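PDB 6QER: transcriptional regulator from Streptococcus thermophilus, which probably binds DNA through an N-terminal helix-turn-helix domain and, as in ComR-type regulators, responds to a signalling peptide through a C-terminal tetratricopeptide domain. Local coordinates for residues L183-I188 with A215-H220; L130-W135 with I166-F171. All coordinates share one frame; numbering follows the deposited sequence.

Overall arrangement
Both contacts belong to the all-helical, tetratricopeptide-like part of the chain, and they follow one another in sequence, with centres about 15 Å apart. Interaction 2 seats the loop between helices 117-128 and 139-152 on helix 160-172. Interaction 1 then joins the next two helices, 181-193 and 200-220. Helix 160-172 connects them: two of its aromatic residues, which take no part in interaction 2 across the loop, turn to interaction 1. Tyr169 OH lies 3.4 Å from Phe184 CA, and Phe170 CE1 is 3.7 Å from Phe184 CE1. Interaction 1 is the more buried; interaction 2 has its centre about 9 Å from the centre of the chain, against about 16 Å for that of interaction 1.

Interaction 1. Residues L183-I188 with A215-H220; sequences LFERII and ALKIFH
Phe184 and Leu216 form the apolar heart of this contact between helices 181-193 and 200-220. Segments 183-188 and 215-220 run roughly antiparallel, at 147°, but the segment axes come no closer than 13.1 Å, so long or bulky side chains must bridge the gap. With CG anti to the backbone N (chi1 -175°), Phe184 extends its ring into the gap, where it crosses Leu216 obliquely; its CZ lies 3.9 Å from Leu216 CB, with Leu216 CD1 beside the same end of the ring. A second apolar contact runs end to end: Ile188 CD1 meets Lys217 CE at 3.9 Å, the lysine serving here through its methylenes. The same Ile188 methyl also rests over the rim of one Phe184 face, joining both patches. Tyr169 and Leu173 add further apolar cover to Phe184.

The aromatic interaction is looser. His220 directs a ring edge toward the face of Phe184 in an offset edge-to-face arrangement, with planes at 90° and ring centroids 6.0 Å apart. Tyr179 stacks on His220, so the imidazole has a second aromatic neighbour.

Polar chemistry is confined to one margin. Glu185 OE1 and Lys217 NZ stand 4.4 Å apart, beyond a salt bridge, and a water links them. It donates to Glu185 OE1 at 2.9 Å and accepts from Lys217 NZ; the latter bond is modelled very short, so doubtful. A bend at the last lysine torsion turns NZ aside from the hydrocarbon chain, and NZ also donates to the carbonyl of Ser224.

Lysine suits this buried site because its chain packs as hydrocarbon while its ammonium is satisfied by a carbonyl and a water; the carboxylate nearby would probably favour its charged form. Cohesion thus rests mainly on packing, with a water-relayed link between opposite charges.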
loop_
_atom_site.group_PDB
_atom_site.type_symbol
_atom_site.label_atom_id
_atom_site.label_comp_id
_atom_site.label_asym_id
_atom_site.label_seq_id
_atom_site.Cartn_x
_atom_site.Cartn_y
_atom_site.Cartn_z
ATOM N N LEU A 183 -10.987 -11.178 -9.560
ATOM C CA LEU A 183 -9.989 -10.819 -8.555
ATOM C C LEU A 183 -10.129 -9.367 -8.107
ATOM O O LEU A 183 -10.151 -9.075 -6.928
ATOM C CB LEU A 183 -8.588 -11.089 -9.087
ATOM C CG LEU A 183 -7.382 -10.706 -8.244
ATOM C CD1 LEU A 183 -7.351 -11.423 -6.922
ATOM C CD2 LEU A 183 -6.156 -11.035 -9.034
ATOM N N PHE A 184 -10.208 -8.465 -9.069
ATOM C CA PHE A 184 -10.414 -7.063 -8.791
ATOM C C PHE A 184 -11.663 -6.853 -7.963
ATOM O O PHE A 184 -11.663 -6.084 -7.021
ATOM C CB PHE A 184 -10.493 -6.287 -10.087
ATOM C CG PHE A 184 -10.582 -4.806 -9.906
ATOM C CD1 PHE A 184 -9.641 -4.124 -9.163
ATOM C CD2 PHE A 184 -11.610 -4.093 -10.480
ATOM C CE1 PHE A 184 -9.729 -2.778 -9.004
ATOM C CE2 PHE A 184 -11.690 -2.744 -10.328
ATOM C CZ PHE A 184 -10.757 -2.087 -9.597
ATOM N N GLU A 185 -12.734 -7.551 -8.293
ATOM C CA GLU A 185 -13.950 -7.407 -7.514
ATOM C C GLU A 185 -13.765 -7.906 -6.096
ATOM O O GLU A 185 -14.262 -7.278 -5.166
ATOM C CB GLU A 185 -15.146 -8.134 -8.155
ATOM C CG GLU A 185 -15.719 -7.488 -9.405
ATOM C CD GLU A 185 -15.960 -5.989 -9.283
ATOM O OE1 GLU A 185 -15.583 -5.278 -10.230
ATOM O OE2 GLU A 185 -16.519 -5.518 -8.274
ATOM N N ARG A 186 -13.071 -9.028 -5.918
ATOM C CA ARG A 186 -12.890 -9.550 -4.565
ATOM C C ARG A 186 -12.041 -8.613 -3.734
ATOM O O ARG A 186 -12.362 -8.316 -2.586
ATOM C CB ARG A 186 -12.248 -10.928 -4.584
ATOM C CG ARG A 186 -13.077 -11.988 -5.219
ATOM C CD ARG A 186 -12.471 -13.371 -4.923
ATOM N NE ARG A 186 -11.178 -13.497 -5.585
ATOM C CZ ARG A 186 -10.997 -13.853 -6.859
ATOM N NH1 ARG A 186 -9.772 -13.954 -7.356
ATOM N NH2 ARG A 186 -12.022 -14.120 -7.652
ATOM N N ILE A 187 -10.980 -8.115 -4.351
ATOM C CA ILE A 187 -10.097 -7.160 -3.698
ATOM C C ILE A 187 -10.853 -5.914 -3.271
ATOM O O ILE A 187 -10.727 -5.495 -2.143
ATOM C CB ILE A 187 -8.925 -6.748 -4.595
ATOM C CG1 ILE A 187 -8.063 -7.959 -4.918
ATOM C CG2 ILE A 187 -8.089 -5.710 -3.908
ATOM C CD1 ILE A 187 -7.595 -8.688 -3.705
ATOM N N ILE A 188 -11.621 -5.326 -4.187
ATOM C CA ILE A 188 -12.435 -4.154 -3.886
ATOM C C ILE A 188 -13.384 -4.390 -2.751
ATOM O O ILE A 188 -13.533 -3.563 -1.877
ATOM C CB ILE A 188 -13.262 -3.732 -5.083
ATOM C CG1 ILE A 188 -12.402 -3.145 -6.173
ATOM C CG2 ILE A 188 -14.308 -2.725 -4.701
ATOM C CD1 ILE A 188 -13.254 -2.962 -7.415
ATOM N N ALA A 215 -10.611 5.535 -9.795
ATOM C CA ALA A 215 -9.985 5.834 -11.055
ATOM C C ALA A 215 -10.107 4.647 -11.993
ATOM O O ALA A 215 -10.450 4.806 -13.155
ATOM C CB ALA A 215 -8.546 6.202 -10.852
ATOM N N LEU A 216 -9.848 3.455 -11.479
ATOM C CA LEU A 216 -9.916 2.256 -12.303
ATOM C C LEU A 216 -11.325 1.965 -12.795
ATOM O O LEU A 216 -11.521 1.481 -13.890
ATOM C CB LEU A 216 -9.372 1.053 -11.533
ATOM C CG LEU A 216 -7.860 0.895 -11.654
ATOM C CD1 LEU A 216 -7.334 -0.062 -10.599
ATOM C CD2 LEU A 216 -7.428 0.458 -13.024
ATOM N N LYS A 217 -12.301 2.229 -11.953
ATOM C CA LYS A 217 -13.682 2.037 -12.304
ATOM C C LYS A 217 -14.124 3.034 -13.380
ATOM O O LYS A 217 -14.915 2.717 -14.237
ATOM C CB LYS A 217 -14.526 2.154 -11.055
ATOM C CG LYS A 217 -14.495 0.936 -10.186
ATOM C CD LYS A 217 -15.474 1.085 -9.053
ATOM C CE LYS A 217 -15.807 -0.231 -8.421
ATOM N NZ LYS A 217 -16.552 -1.118 -9.372
ATOM N N ILE A 218 -13.612 4.249 -13.318
ATOM C CA ILE A 218 -13.855 5.227 -14.365
ATOM C C ILE A 218 -13.251 4.719 -15.657
ATOM O O ILE A 218 -13.891 4.713 -16.688
ATOM C CB ILE A 218 -13.265 6.587 -13.996
ATOM C CG1 ILE A 218 -14.144 7.273 -12.948
ATOM C CG2 ILE A 218 -13.100 7.439 -15.216
ATOM C CD1 ILE A 218 -13.447 8.361 -12.195
ATOM N N PHE A 219 -12.019 4.258 -15.590
ATOM C CA PHE A 219 -11.349 3.747 -16.764
ATOM C C PHE A 219 -12.042 2.490 -17.352
ATOM O O PHE A 219 -11.954 2.223 -18.541
ATOM C CB PHE A 219 -9.915 3.450 -16.416
ATOM C CG PHE A 219 -9.155 2.792 -17.502
ATOM C CD1 PHE A 219 -8.900 3.450 -18.678
ATOM C CD2 PHE A 219 -8.699 1.496 -17.350
ATOM C CE1 PHE A 219 -8.186 2.831 -19.677
ATOM C CE2 PHE A 219 -7.992 0.882 -18.344
ATOM C CZ PHE A 219 -7.737 1.551 -19.510
ATOM N N HIS A 220 -12.708 1.708 -16.519
ATOM C CA HIS A 220 -13.350 0.491 -16.996
ATOM C C HIS A 220 -14.806 0.687 -17.379
ATOM O O HIS A 220 -15.438 -0.209 -17.917
ATOM C CB HIS A 220 -13.279 -0.594 -15.930
ATOM C CG HIS A 220 -11.904 -1.108 -15.687
ATOM N ND1 HIS A 220 -11.527 -1.670 -14.489
ATOM C CD2 HIS A 220 -10.817 -1.163 -16.491
ATOM C CE1 HIS A 220 -10.257 -2.024 -14.556
ATOM N NE2 HIS A 220 -9.804 -1.730 -15.760
HETATM O O HOH W 1 -15.274 -2.502 -11.073
#

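Interaction 2. Residues L130-W135 with I166-F171; sequences LSFTSW and IDYYFF
Phe132 packs its CB over the face of the Phe171 ring, 3.3 Å from the centroid and 11° off the normal, a close CH-pi contact at the tightly packed side. Phe171, its CG anti to the backbone N (chi1 176°), lays its ring alongside the 3-10 turn 132-134, with Phe132 O also near CZ. The Phe132 ring in turn inclines toward Tyr168, whose CD1 lies above the rim of one face. Farther along, the side chains of Trp135 and Tyr168 cross at about a right angle, their ring planes 37° apart and neither stacked nor edge-to-face, with Trp135 CZ3 3.6 Å from Tyr168 CE1, completing an aromatic cluster of four residues. Tyr145 adds an edge-to-face neighbour to Tyr168, and Ile125 touches both Phe132 and Tyr168.

The opposite extreme is Thr133, exposed to solvent, its OG1 4.1 Å from Phe171 CE1; a small polar residue fits such a margin.

Asp167 approaches differently: its OD2 lies in the plane of the Phe132 ring, 3.3 Å from CE2. The slightly electropositive C-H rim suits a carboxylate oxygen, though nearby Asp209 may raise the proton affinity of the pair. The loop is therefore held to helix 160-172 by dispersion and ring electrostatics.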
loop_
_atom_site.group_PDB
_atom_site.type_symbol
_atom_site.label_atom_id
_atom_site.label_comp_id
_atom_site.label_asym_id
_atom_site.label_seq_id
_atom_site.Cartn_x
_atom_site.Cartn_y
_atom_site.Cartn_z
ATOM N N LEU A 130 4.024 8.256 -5.838
ATOM C CA LEU A 130 3.541 9.431 -6.546
ATOM C C LEU A 130 3.804 9.358 -8.056
ATOM O O LEU A 130 3.286 10.171 -8.817
ATOM C CB LEU A 130 4.175 10.707 -5.971
ATOM C CG LEU A 130 3.652 11.155 -4.605
ATOM C CD1 LEU A 130 4.435 12.330 -4.089
ATOM C CD2 LEU A 130 2.170 11.488 -4.657
ATOM N N SER A 131 4.656 8.436 -8.479
ATOM C CA SER A 131 4.986 8.300 -9.890
ATOM C C SER A 131 5.239 6.856 -10.292
ATOM O O SER A 131 6.313 6.542 -10.796
ATOM C CB SER A 131 6.204 9.150 -10.220
ATOM O OG SER A 131 7.305 8.740 -9.429
ATOM N N PHE A 132 4.265 5.976 -10.069
ATOM C CA PHE A 132 4.444 4.542 -10.354
ATOM C C PHE A 132 4.811 4.160 -11.797
ATOM O O PHE A 132 5.359 3.090 -12.017
ATOM C CB PHE A 132 3.157 3.795 -10.006
ATOM C CG PHE A 132 3.067 3.333 -8.584
ATOM C CD1 PHE A 132 4.193 2.892 -7.906
ATOM C CD2 PHE A 132 1.846 3.321 -7.926
ATOM C CE1 PHE A 132 4.106 2.464 -6.602
ATOM C CE2 PHE A 132 1.756 2.891 -6.617
ATOM C CZ PHE A 132 2.897 2.455 -5.956
ATOM N N THR A 133 4.565 5.041 -12.764
ATOM C CA THR A 133 4.966 4.793 -14.151
ATOM C C THR A 133 6.470 4.929 -14.290
ATOM O O THR A 133 7.100 4.273 -15.116
ATOM C CB THR A 133 4.263 5.751 -15.130
ATOM O OG1 THR A 133 2.856 5.774 -14.854
ATOM C CG2 THR A 133 4.478 5.301 -16.561
ATOM N N SER A 134 7.032 5.804 -13.465
ATOM C CA SER A 134 8.467 6.034 -13.411
ATOM C C SER A 134 9.194 4.807 -12.858
ATOM O O SER A 134 10.413 4.804 -12.722
ATOM C CB SER A 134 8.782 7.267 -12.557
ATOM O OG SER A 134 8.101 8.426 -13.018
ATOM N N TRP A 135 8.427 3.768 -12.546
ATOM C CA TRP A 135 8.941 2.572 -11.900
ATOM C C TRP A 135 8.484 1.285 -12.607
ATOM O O TRP A 135 7.301 0.932 -12.620
ATOM C CB TRP A 135 8.502 2.542 -10.435
ATOM C CG TRP A 135 9.344 1.661 -9.554
ATOM C CD1 TRP A 135 10.695 1.496 -9.614
ATOM C CD2 TRP A 135 8.883 0.821 -8.488
ATOM N NE1 TRP A 135 11.105 0.608 -8.653
ATOM C CE2 TRP A 135 10.013 0.178 -7.948
ATOM C CE3 TRP A 135 7.628 0.552 -7.941
ATOM C CZ2 TRP A 135 9.926 -0.717 -6.887
ATOM C CZ3 TRP A 135 7.538 -0.331 -6.892
ATOM C CH2 TRP A 135 8.685 -0.958 -6.371
ATOM N N ILE A 166 -1.638 -3.744 -1.997
ATOM C CA ILE A 166 -2.835 -3.668 -2.807
ATOM C C ILE A 166 -2.811 -2.458 -3.763
ATOM O O ILE A 166 -3.204 -2.567 -4.915
ATOM C CB ILE A 166 -4.078 -3.613 -1.931
ATOM C CG1 ILE A 166 -4.236 -4.933 -1.169
ATOM C CG2 ILE A 166 -5.271 -3.304 -2.779
ATOM C CD1 ILE A 166 -5.263 -4.897 -0.113
ATOM N N ASP A 167 -2.280 -1.339 -3.286
ATOM C CA ASP A 167 -2.069 -0.165 -4.100
ATOM C C ASP A 167 -1.133 -0.445 -5.253
ATOM O O ASP A 167 -1.352 0.017 -6.359
ATOM C CB ASP A 167 -1.520 0.960 -3.236
ATOM C CG ASP A 167 -1.628 2.320 -3.895
ATOM O OD1 ASP A 167 -2.741 2.854 -3.985
ATOM O OD2 ASP A 167 -0.592 2.849 -4.321
ATOM N N TYR A 168 -0.088 -1.213 -5.004
ATOM C CA TYR A 168 0.799 -1.619 -6.096
ATOM C C TYR A 168 0.140 -2.630 -7.093
ATOM O O TYR A 168 0.460 -2.687 -8.292
ATOM C CB TYR A 168 2.085 -2.181 -5.494
ATOM C CG TYR A 168 3.178 -2.381 -6.479
ATOM C CD1 TYR A 168 3.514 -1.394 -7.365
ATOM C CD2 TYR A 168 3.912 -3.531 -6.482
ATOM C CE1 TYR A 168 4.512 -1.574 -8.273
ATOM C CE2 TYR A 168 4.925 -3.711 -7.368
ATOM C CZ TYR A 168 5.222 -2.729 -8.266
ATOM O OH TYR A 168 6.237 -2.898 -9.168
ATOM N N TYR A 169 -0.787 -3.417 -6.587
ATOM C CA TYR A 169 -1.568 -4.264 -7.453
ATOM C C TYR A 169 -2.435 -3.427 -8.396
ATOM O O TYR A 169 -2.440 -3.639 -9.623
ATOM C CB TYR A 169 -2.423 -5.196 -6.617
ATOM C CG TYR A 169 -3.643 -5.694 -7.301
ATOM C CD1 TYR A 169 -3.549 -6.500 -8.420
ATOM C CD2 TYR A 169 -4.886 -5.386 -6.811
ATOM C CE1 TYR A 169 -4.674 -6.970 -9.056
ATOM C CE2 TYR A 169 -6.003 -5.840 -7.420
ATOM C CZ TYR A 169 -5.901 -6.639 -8.547
ATOM O OH TYR A 169 -7.033 -7.095 -9.144
ATOM N N PHE A 170 -3.126 -2.451 -7.806
ATOM C CA PHE A 170 -3.917 -1.496 -8.562
ATOM C C PHE A 170 -3.087 -0.858 -9.621
ATOM O O PHE A 170 -3.541 -0.715 -10.743
ATOM C CB PHE A 170 -4.525 -0.448 -7.660
ATOM C CG PHE A 170 -5.568 -0.987 -6.766
ATOM C CD1 PHE A 170 -6.264 -2.115 -7.127
ATOM C CD2 PHE A 170 -5.878 -0.365 -5.583
ATOM C CE1 PHE A 170 -7.221 -2.627 -6.326
ATOM C CE2 PHE A 170 -6.856 -0.875 -4.778
ATOM C CZ PHE A 170 -7.530 -2.013 -5.160
ATOM N N PHE A 171 -1.870 -0.481 -9.289
ATOM C CA PHE A 171 -0.998 0.015 -10.330
ATOM C C PHE A 171 -0.708 -1.011 -11.409
ATOM O O PHE A 171 -0.463 -0.650 -12.551
ATOM C CB PHE A 171 0.328 0.541 -9.785
ATOM C CG PHE A 171 1.255 0.962 -10.875
ATOM C CD1 PHE A 171 0.916 2.025 -11.702
ATOM C CD2 PHE A 171 2.432 0.279 -11.111
ATOM C CE1 PHE A 171 1.743 2.406 -12.734
ATOM C CE2 PHE A 171 3.270 0.657 -12.136
ATOM C CZ PHE A 171 2.922 1.722 -12.952
#